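PDB 2QQ6: mandelate racemase/muconate lactonizing enzyme-like protein from Rubrobacter xylanophilus DSM 9941, which binds magnesium and, as a member of the enolase superfamily, probably acts as a lyase. Local coordinates for residues B[349-361]-B[378-390]. Residues are numbered along the deposited sequence; the frame is centred on the assembly and turned at random.
Sequences MPHWEDFVRYPGG and GLELDEEAAFEHR
Glu380 O takes two donors from the facing strand: Arg357 N in a hydrogen bond of 2.6 Å, nearly straight (163° at the hydrogen), and Val356 CA in a weaker C-H...O contact at 3.1 Å. Glu380 N returns a longer bond to Arg357 O, so Arg357 and Glu380 form the hydrogen-bonded pair of a two-stranded antiparallel ribbon, with Val356 and Leu381 as its neighbouring non-hydrogen-bonded pair. One step on, Asp382 N donates to Phe355 O over 3.0 Å. Asp382 is then the N-cap of helix 383-388: its OD1 accepts from Ala385 N at 3.1 Å. On the solvent side of the ribbon, Arg357 NH1 makes a salt bridge with Glu380 OE1 at 2.9 Å. The carboxylate lies at the guanidinium's edge, the two planes 75° apart, which points to a one-oxygen contact rather than a paired, fork-like one. With CG anti to the backbone N (chi1 -171°) and the chain extended beyond, Glu380 reaches this edge, while one guanidinium face lies over the backbone of Leu381 and Asp382. Across the ribbon, Val356 CG1 packs against Leu379 CB at 3.4 Å; these two residues also touch Pro323 and Val327, respectively, of helix 323-334. Farther along, His351, Phe355 and His389 cluster: His351 CD2 lies over one face of the His389 imidazole, 3.2 Å from its NE2, while Phe355 CZ reaches His389 CB. Selenomethionine Met349 CE covers a face of the His351 ring. Asp382 at one end of helix 383-388 and His389 just past the other thus hold it to segment 349-361. Main-chain bonds set the strand register and the exposed ion pair adds to it; away from the magnesium site, the contact serves the fold of the barrel domain.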
HETATM    1  N   MSE B 349     -14.530  25.318   5.183  1.00 63.53           N
HETATM    2  CA  MSE B 349     -15.717  24.670   5.760  1.00 65.80           C
HETATM    3  C   MSE B 349     -15.997  25.149   7.186  1.00 63.86           C
HETATM    4  O   MSE B 349     -15.266  24.839   8.133  1.00 63.97           O
HETATM    5  CB  MSE B 349     -15.598  23.141   5.728  1.00 69.55           C
HETATM    6  CG  MSE B 349     -14.552  22.539   6.644  1.00 76.36           C
HETATM    7 SE   MSE B 349     -14.721  20.579   6.721  1.00 85.20          SE
HETATM    8  CE  MSE B 349     -15.756  20.416   8.387  1.00 83.50           C
ATOM      9  N   PRO B 350     -17.084  25.911   7.346  1.00 61.30           N
ATOM     10  CA  PRO B 350     -17.527  26.483   8.616  1.00 59.59           C
ATOM     11  C   PRO B 350     -17.743  25.531   9.785  1.00 58.38           C
ATOM     12  O   PRO B 350     -17.544  25.917  10.933  1.00 58.86           O
ATOM     13  CB  PRO B 350     -18.810  27.212   8.228  1.00 60.36           C
ATOM     14  CG  PRO B 350     -18.572  27.568   6.775  1.00 59.00           C
ATOM     15  CD  PRO B 350     -17.991  26.298   6.253  1.00 59.26           C
ATOM     16  N   HIS B 351     -18.140  24.295   9.509  1.00 57.41           N
ATOM     17  CA  HIS B 351     -18.401  23.346  10.591  1.00 56.17           C
ATOM     18  C   HIS B 351     -17.235  22.470  11.021  1.00 55.07           C
ATOM     19  O   HIS B 351     -17.434  21.486  11.733  1.00 54.90           O
ATOM     20  CB  HIS B 351     -19.572  22.442  10.220  1.00 56.77           C
ATOM     21  CG  HIS B 351     -19.347  21.653   8.974  1.00 56.13           C
ATOM     22  ND1 HIS B 351     -19.047  22.245   7.766  1.00 55.45           N
ATOM     23  CD2 HIS B 351     -19.403  20.321   8.739  1.00 55.93           C
ATOM     24  CE1 HIS B 351     -18.932  21.311   6.841  1.00 56.41           C
ATOM     25  NE2 HIS B 351     -19.144  20.135   7.404  1.00 55.82           N
ATOM     26  N   TRP B 352     -16.026  22.819  10.599  1.00 53.86           N
ATOM     27  CA  TRP B 352     -14.861  22.032  10.971  1.00 52.22           C
ATOM     28  C   TRP B 352     -14.763  21.863  12.493  1.00 51.39           C
ATOM     29  O   TRP B 352     -14.548  20.755  12.993  1.00 51.21           O
ATOM     30  CB  TRP B 352     -13.571  22.682  10.434  1.00 50.81           C
ATOM     31  CG  TRP B 352     -12.351  21.814  10.641  1.00 49.45           C
ATOM     32  CD1 TRP B 352     -12.046  20.662   9.978  1.00 49.52           C
ATOM     33  CD2 TRP B 352     -11.344  21.970  11.653  1.00 48.96           C
ATOM     34  NE1 TRP B 352     -10.919  20.086  10.517  1.00 49.13           N
ATOM     35  CE2 TRP B 352     -10.471  20.869  11.546  1.00 48.51           C
ATOM     36  CE3 TRP B 352     -11.101  22.930  12.640  1.00 48.63           C
ATOM     37  CZ2 TRP B 352      -9.378  20.703  12.387  1.00 48.56           C
ATOM     38  CZ3 TRP B 352     -10.013  22.763  13.476  1.00 48.68           C
ATOM     39  CH2 TRP B 352      -9.167  21.657  13.345  1.00 49.39           C
ATOM     40  N   GLU B 353     -14.944  22.955  13.227  1.00 50.43           N
ATOM     41  CA  GLU B 353     -14.829  22.908  14.673  1.00 51.08           C
ATOM     42  C   GLU B 353     -16.011  22.276  15.395  1.00 52.75           C
ATOM     43  O   GLU B 353     -15.879  21.798  16.525  1.00 53.16           O
ATOM     44  CB  GLU B 353     -14.578  24.315  15.209  1.00 49.86           C
ATOM     45  CG  GLU B 353     -13.260  24.906  14.739  1.00 50.92           C
ATOM     46  CD  GLU B 353     -12.307  25.264  15.883  1.00 52.73           C
ATOM     47  OE1 GLU B 353     -12.269  24.525  16.899  1.00 53.34           O
ATOM     48  OE2 GLU B 353     -11.582  26.279  15.751  1.00 51.41           O
ATOM     49  N   ASP B 354     -17.162  22.240  14.737  1.00 53.70           N
ATOM     50  CA  ASP B 354     -18.353  21.682  15.359  1.00 54.94           C
ATOM     51  C   ASP B 354     -18.329  20.169  15.537  1.00 54.63           C
ATOM     52  O   ASP B 354     -19.328  19.574  15.930  1.00 55.13           O
ATOM     53  CB  ASP B 354     -19.585  22.087  14.550  1.00 57.41           C
ATOM     54  CG  ASP B 354     -19.660  23.591  14.316  1.00 60.34           C
ATOM     55  OD1 ASP B 354     -19.452  24.359  15.285  1.00 60.86           O
ATOM     56  OD2 ASP B 354     -19.936  24.004  13.165  1.00 61.66           O
ATOM     57  N   PHE B 355     -17.188  19.547  15.269  1.00 53.92           N
ATOM     58  CA  PHE B 355     -17.061  18.096  15.385  1.00 53.15           C
ATOM     59  C   PHE B 355     -16.569  17.622  16.736  1.00 53.06           C
ATOM     60  O   PHE B 355     -16.840  16.498  17.147  1.00 51.52           O
ATOM     61  CB  PHE B 355     -16.079  17.569  14.345  1.00 52.63           C
ATOM     62  CG  PHE B 355     -16.697  17.252  13.027  1.00 52.31           C
ATOM     63  CD1 PHE B 355     -16.454  18.062  11.920  1.00 52.50           C
ATOM     64  CD2 PHE B 355     -17.482  16.109  12.874  1.00 51.12           C
ATOM     65  CE1 PHE B 355     -16.987  17.733  10.662  1.00 53.27           C
ATOM     66  CE2 PHE B 355     -18.019  15.770  11.630  1.00 52.02           C
ATOM     67  CZ  PHE B 355     -17.769  16.581  10.519  1.00 52.58           C
ATOM     68  N   VAL B 356     -15.831  18.484  17.417  1.00 54.20           N
ATOM     69  CA  VAL B 356     -15.246  18.129  18.693  1.00 55.83           C
ATOM     70  C   VAL B 356     -15.405  19.235  19.701  1.00 57.08           C
ATOM     71  O   VAL B 356     -15.307  20.408  19.347  1.00 58.69           O
ATOM     72  CB  VAL B 356     -13.737  17.873  18.524  1.00 55.54           C
ATOM     73  CG1 VAL B 356     -13.063  17.788  19.874  1.00 56.78           C
ATOM     74  CG2 VAL B 356     -13.513  16.602  17.728  1.00 56.07           C
ATOM     75  N   ARG B 357     -15.642  18.865  20.956  1.00 57.77           N
ATOM     76  CA  ARG B 357     -15.760  19.847  22.032  1.00 58.17           C
ATOM     77  C   ARG B 357     -14.337  19.979  22.601  1.00 57.58           C
ATOM     78  O   ARG B 357     -13.799  19.027  23.171  1.00 57.31           O
ATOM     79  CB  ARG B 357     -16.743  19.359  23.117  1.00 58.73           C
ATOM     80  CG  ARG B 357     -18.063  18.798  22.559  1.00 60.06           C
ATOM     81  CD  ARG B 357     -19.066  18.410  23.659  1.00 59.56           C
ATOM     82  NE  ARG B 357     -20.050  17.425  23.196  1.00 58.77           N
ATOM     83  CZ  ARG B 357     -19.989  16.120  23.468  1.00 58.50           C
ATOM     84  NH1 ARG B 357     -18.996  15.649  24.209  1.00 57.89           N
ATOM     85  NH2 ARG B 357     -20.910  15.281  22.993  1.00 56.77           N
ATOM     86  N   TYR B 358     -13.724  21.149  22.422  1.00 57.26           N
ATOM     87  CA  TYR B 358     -12.358  21.373  22.891  1.00 57.05           C
ATOM     88  C   TYR B 358     -12.285  22.240  24.146  1.00 56.92           C
ATOM     89  O   TYR B 358     -12.894  23.302  24.217  1.00 55.89           O
ATOM     90  CB  TYR B 358     -11.506  22.010  21.775  1.00 57.61           C
ATOM     91  CG  TYR B 358     -10.015  21.871  21.992  1.00 57.24           C
ATOM     92  CD1 TYR B 358      -9.385  20.636  21.841  1.00 57.22           C
ATOM     93  CD2 TYR B 358      -9.250  22.947  22.440  1.00 57.94           C
ATOM     94  CE1 TYR B 358      -8.035  20.470  22.141  1.00 57.44           C
ATOM     95  CE2 TYR B 358      -7.889  22.794  22.747  1.00 58.07           C
ATOM     96  CZ  TYR B 358      -7.290  21.549  22.597  1.00 57.99           C
ATOM     97  OH  TYR B 358      -5.958  21.375  22.925  1.00 57.69           O
ATOM     98  N   PRO B 359     -11.514  21.791  25.148  1.00 57.96           N
ATOM     99  CA  PRO B 359     -11.267  22.414  26.450  1.00 59.37           C
ATOM    100  C   PRO B 359     -11.668  23.871  26.649  1.00 60.56           C
ATOM    101  O   PRO B 359     -12.595  24.153  27.417  1.00 61.45           O
ATOM    102  CB  PRO B 359      -9.782  22.180  26.638  1.00 59.27           C
ATOM    103  CG  PRO B 359      -9.671  20.748  26.188  1.00 59.56           C
ATOM    104  CD  PRO B 359     -10.599  20.651  24.962  1.00 58.95           C
ATOM    105  N   GLY B 360     -10.967  24.793  25.989  1.00 61.36           N
ATOM    106  CA  GLY B 360     -11.297  26.205  26.134  1.00 61.42           C
ATOM    107  C   GLY B 360     -12.446  26.594  25.223  1.00 61.06           C
ATOM    108  O   GLY B 360     -13.614  26.315  25.497  1.00 61.86           O
ATOM    109  N   GLY B 361     -12.117  27.259  24.129  1.00 60.31           N
ATOM    110  CA  GLY B 361     -13.142  27.634  23.180  1.00 58.24           C
ATOM    111  C   GLY B 361     -12.895  26.763  21.969  1.00 56.73           C
ATOM    112  O   GLY B 361     -13.063  25.546  22.030  1.00 56.67           O
ATOM    113  N   GLY B 378      -7.249  15.305  24.811  1.00 62.09           N
ATOM    114  CA  GLY B 378      -7.873  16.441  25.458  1.00 61.88           C
ATOM    115  C   GLY B 378      -9.020  16.971  24.623  1.00 61.65           C
ATOM    116  O   GLY B 378      -9.197  18.182  24.513  1.00 61.27           O
ATOM    117  N   LEU B 379      -9.790  16.068  24.021  1.00 61.21           N
ATOM    118  CA  LEU B 379     -10.920  16.485  23.209  1.00 61.96           C
ATOM    119  C   LEU B 379     -12.061  15.485  23.267  1.00 62.94           C
ATOM    120  O   LEU B 379     -11.878  14.352  23.713  1.00 62.52           O
ATOM    121  CB  LEU B 379     -10.492  16.702  21.753  1.00 61.53           C
ATOM    122  CG  LEU B 379     -10.068  15.552  20.837  1.00 61.19           C
ATOM    123  CD1 LEU B 379     -11.177  14.531  20.664  1.00 60.15           C
ATOM    124  CD2 LEU B 379      -9.713  16.150  19.487  1.00 61.68           C
ATOM    125  N   GLU B 380     -13.234  15.905  22.796  1.00 63.68           N
ATOM    126  CA  GLU B 380     -14.404  15.043  22.814  1.00 63.60           C
ATOM    127  C   GLU B 380     -15.314  15.164  21.591  1.00 62.48           C
ATOM    128  O   GLU B 380     -15.641  16.257  21.125  1.00 61.23           O
ATOM    129  CB  GLU B 380     -15.199  15.307  24.088  1.00 65.68           C
ATOM    130  CG  GLU B 380     -16.320  14.322  24.324  1.00 68.74           C
ATOM    131  CD  GLU B 380     -16.800  14.340  25.758  1.00 70.11           C
ATOM    132  OE1 GLU B 380     -17.844  13.710  26.034  1.00 71.33           O
ATOM    133  OE2 GLU B 380     -16.126  14.977  26.606  1.00 70.60           O
ATOM    134  N   LEU B 381     -15.724  14.007  21.087  1.00 61.74           N
ATOM    135  CA  LEU B 381     -16.579  13.932  19.917  1.00 61.49           C
ATOM    136  C   LEU B 381     -18.001  14.410  20.180  1.00 61.68           C
ATOM    137  O   LEU B 381     -18.750  13.786  20.934  1.00 61.49           O
ATOM    138  CB  LEU B 381     -16.622  12.491  19.388  1.00 60.30           C
ATOM    139  CG  LEU B 381     -17.600  12.198  18.241  1.00 59.21           C
ATOM    140  CD1 LEU B 381     -17.118  12.876  16.978  1.00 59.18           C
ATOM    141  CD2 LEU B 381     -17.714  10.706  18.013  1.00 58.95           C
ATOM    142  N   ASP B 382     -18.356  15.527  19.555  1.00 62.48           N
ATOM    143  CA  ASP B 382     -19.698  16.081  19.660  1.00 63.22           C
ATOM    144  C   ASP B 382     -20.536  15.110  18.831  1.00 63.01           C
ATOM    145  O   ASP B 382     -20.847  15.366  17.670  1.00 62.40           O
ATOM    146  CB  ASP B 382     -19.730  17.491  19.044  1.00 64.79           C
ATOM    147  CG  ASP B 382     -21.085  18.186  19.186  1.00 64.86           C
ATOM    148  OD1 ASP B 382     -22.132  17.551  18.917  1.00 64.76           O
ATOM    149  OD2 ASP B 382     -21.091  19.382  19.547  1.00 64.16           O
ATOM    150  N   GLU B 383     -20.858  13.972  19.430  1.00 64.52           N
ATOM    151  CA  GLU B 383     -21.651  12.939  18.774  1.00 66.35           C
ATOM    152  C   GLU B 383     -22.721  13.548  17.863  1.00 66.92           C
ATOM    153  O   GLU B 383     -22.985  13.053  16.765  1.00 66.35           O
ATOM    154  CB  GLU B 383     -22.311  12.055  19.839  1.00 67.10           C
ATOM    155  CG  GLU B 383     -23.295  11.030  19.294  1.00 69.95           C
ATOM    156  CD  GLU B 383     -22.693   9.643  19.141  1.00 71.32           C
ATOM    157  OE1 GLU B 383     -22.294   9.051  20.170  1.00 71.15           O
ATOM    158  OE2 GLU B 383     -22.625   9.143  17.994  1.00 72.68           O
ATOM    159  N   GLU B 384     -23.328  14.637  18.326  1.00 67.56           N
ATOM    160  CA  GLU B 384     -24.374  15.311  17.572  1.00 67.54           C
ATOM    161  C   GLU B 384     -23.932  15.691  16.181  1.00 66.39           C
ATOM    162  O   GLU B 384     -24.333  15.059  15.199  1.00 66.57           O
ATOM    163  CB  GLU B 384     -24.839  16.557  18.320  1.00 69.92           C
ATOM    164  CG  GLU B 384     -26.269  16.452  18.793  1.00 74.65           C
ATOM    165  CD  GLU B 384     -26.584  15.089  19.396  1.00 77.27           C
ATOM    166  OE1 GLU B 384     -26.546  14.079  18.653  1.00 78.76           O
ATOM    167  OE2 GLU B 384     -26.870  15.027  20.615  1.00 79.08           O
ATOM    168  N   ALA B 385     -23.108  16.733  16.109  1.00 64.92           N
ATOM    169  CA  ALA B 385     -22.578  17.238  14.845  1.00 63.09           C
ATOM    170  C   ALA B 385     -22.074  16.072  14.015  1.00 62.47           C
ATOM    171  O   ALA B 385     -22.400  15.927  12.831  1.00 61.00           O
ATOM    172  CB  ALA B 385     -21.444  18.203  15.120  1.00 61.87           C
ATOM    173  N   ALA B 386     -21.270  15.242  14.669  1.00 62.10           N
ATOM    174  CA  ALA B 386     -20.697  14.065  14.056  1.00 60.71           C
ATOM    175  C   ALA B 386     -21.746  13.387  13.181  1.00 60.05           C
ATOM    176  O   ALA B 386     -21.588  13.298  11.969  1.00 59.70           O
ATOM    177  CB  ALA B 386     -20.203  13.113  15.145  1.00 59.61           C
ATOM    178  N   PHE B 387     -22.834  12.938  13.792  1.00 60.49           N
ATOM    179  CA  PHE B 387     -23.874  12.259  13.041  1.00 60.74           C
ATOM    180  C   PHE B 387     -24.593  13.142  12.019  1.00 61.31           C
ATOM    181  O   PHE B 387     -25.047  12.648  10.983  1.00 60.74           O
ATOM    182  CB  PHE B 387     -24.893  11.642  13.994  1.00 59.87           C
ATOM    183  CG  PHE B 387     -25.967  10.874  13.290  1.00 60.62           C
ATOM    184  CD1 PHE B 387     -25.642   9.779  12.494  1.00 59.07           C
ATOM    185  CD2 PHE B 387     -27.296  11.292  13.350  1.00 60.87           C
ATOM    186  CE1 PHE B 387     -26.618   9.115  11.767  1.00 59.50           C
ATOM    187  CE2 PHE B 387     -28.285  10.631  12.622  1.00 60.12           C
ATOM    188  CZ  PHE B 387     -27.942   9.542  11.824  1.00 59.97           C
ATOM    189  N   GLU B 388     -24.700  14.439  12.299  1.00 62.12           N
ATOM    190  CA  GLU B 388     -25.379  15.342  11.371  1.00 63.31           C
ATOM    191  C   GLU B 388     -24.668  15.361  10.035  1.00 62.93           C
ATOM    192  O   GLU B 388     -25.268  15.656   8.999  1.00 63.27           O
ATOM    193  CB  GLU B 388     -25.414  16.776  11.897  1.00 65.63           C
ATOM    194  CG  GLU B 388     -26.164  17.747  10.964  1.00 68.06           C
ATOM    195  CD  GLU B 388     -26.005  19.219  11.347  1.00 69.82           C
ATOM    196  OE1 GLU B 388     -26.015  19.537  12.558  1.00 71.70           O
ATOM    197  OE2 GLU B 388     -25.886  20.068  10.430  1.00 69.35           O
ATOM    198  N   HIS B 389     -23.375  15.058  10.071  1.00 62.15           N
ATOM    199  CA  HIS B 389     -22.555  15.052   8.874  1.00 60.05           C
ATOM    200  C   HIS B 389     -22.037  13.663   8.503  1.00 59.83           C
ATOM    201  O   HIS B 389     -20.970  13.548   7.905  1.00 60.67           O
ATOM    202  CB  HIS B 389     -21.375  16.007   9.057  1.00 57.44           C
ATOM    203  CG  HIS B 389     -21.773  17.413   9.395  1.00 55.08           C
ATOM    204  ND1 HIS B 389     -22.493  18.212   8.530  1.00 53.97           N
ATOM    205  CD2 HIS B 389     -21.520  18.175  10.485  1.00 54.25           C
ATOM    206  CE1 HIS B 389     -22.662  19.404   9.073  1.00 53.27           C
ATOM    207  NE2 HIS B 389     -22.081  19.408  10.261  1.00 53.03           N
ATOM    208  N   ARG B 390     -22.782  12.617   8.857  1.00 59.57           N
ATOM    209  CA  ARG B 390     -22.387  11.254   8.523  1.00 60.18           C
ATOM    210  C   ARG B 390     -22.238  11.143   7.013  1.00 61.30           C
ATOM    211  O   ARG B 390     -22.573  12.064   6.268  1.00 61.98           O
ATOM    212  CB  ARG B 390     -23.441  10.262   9.017  1.00 59.90           C
TER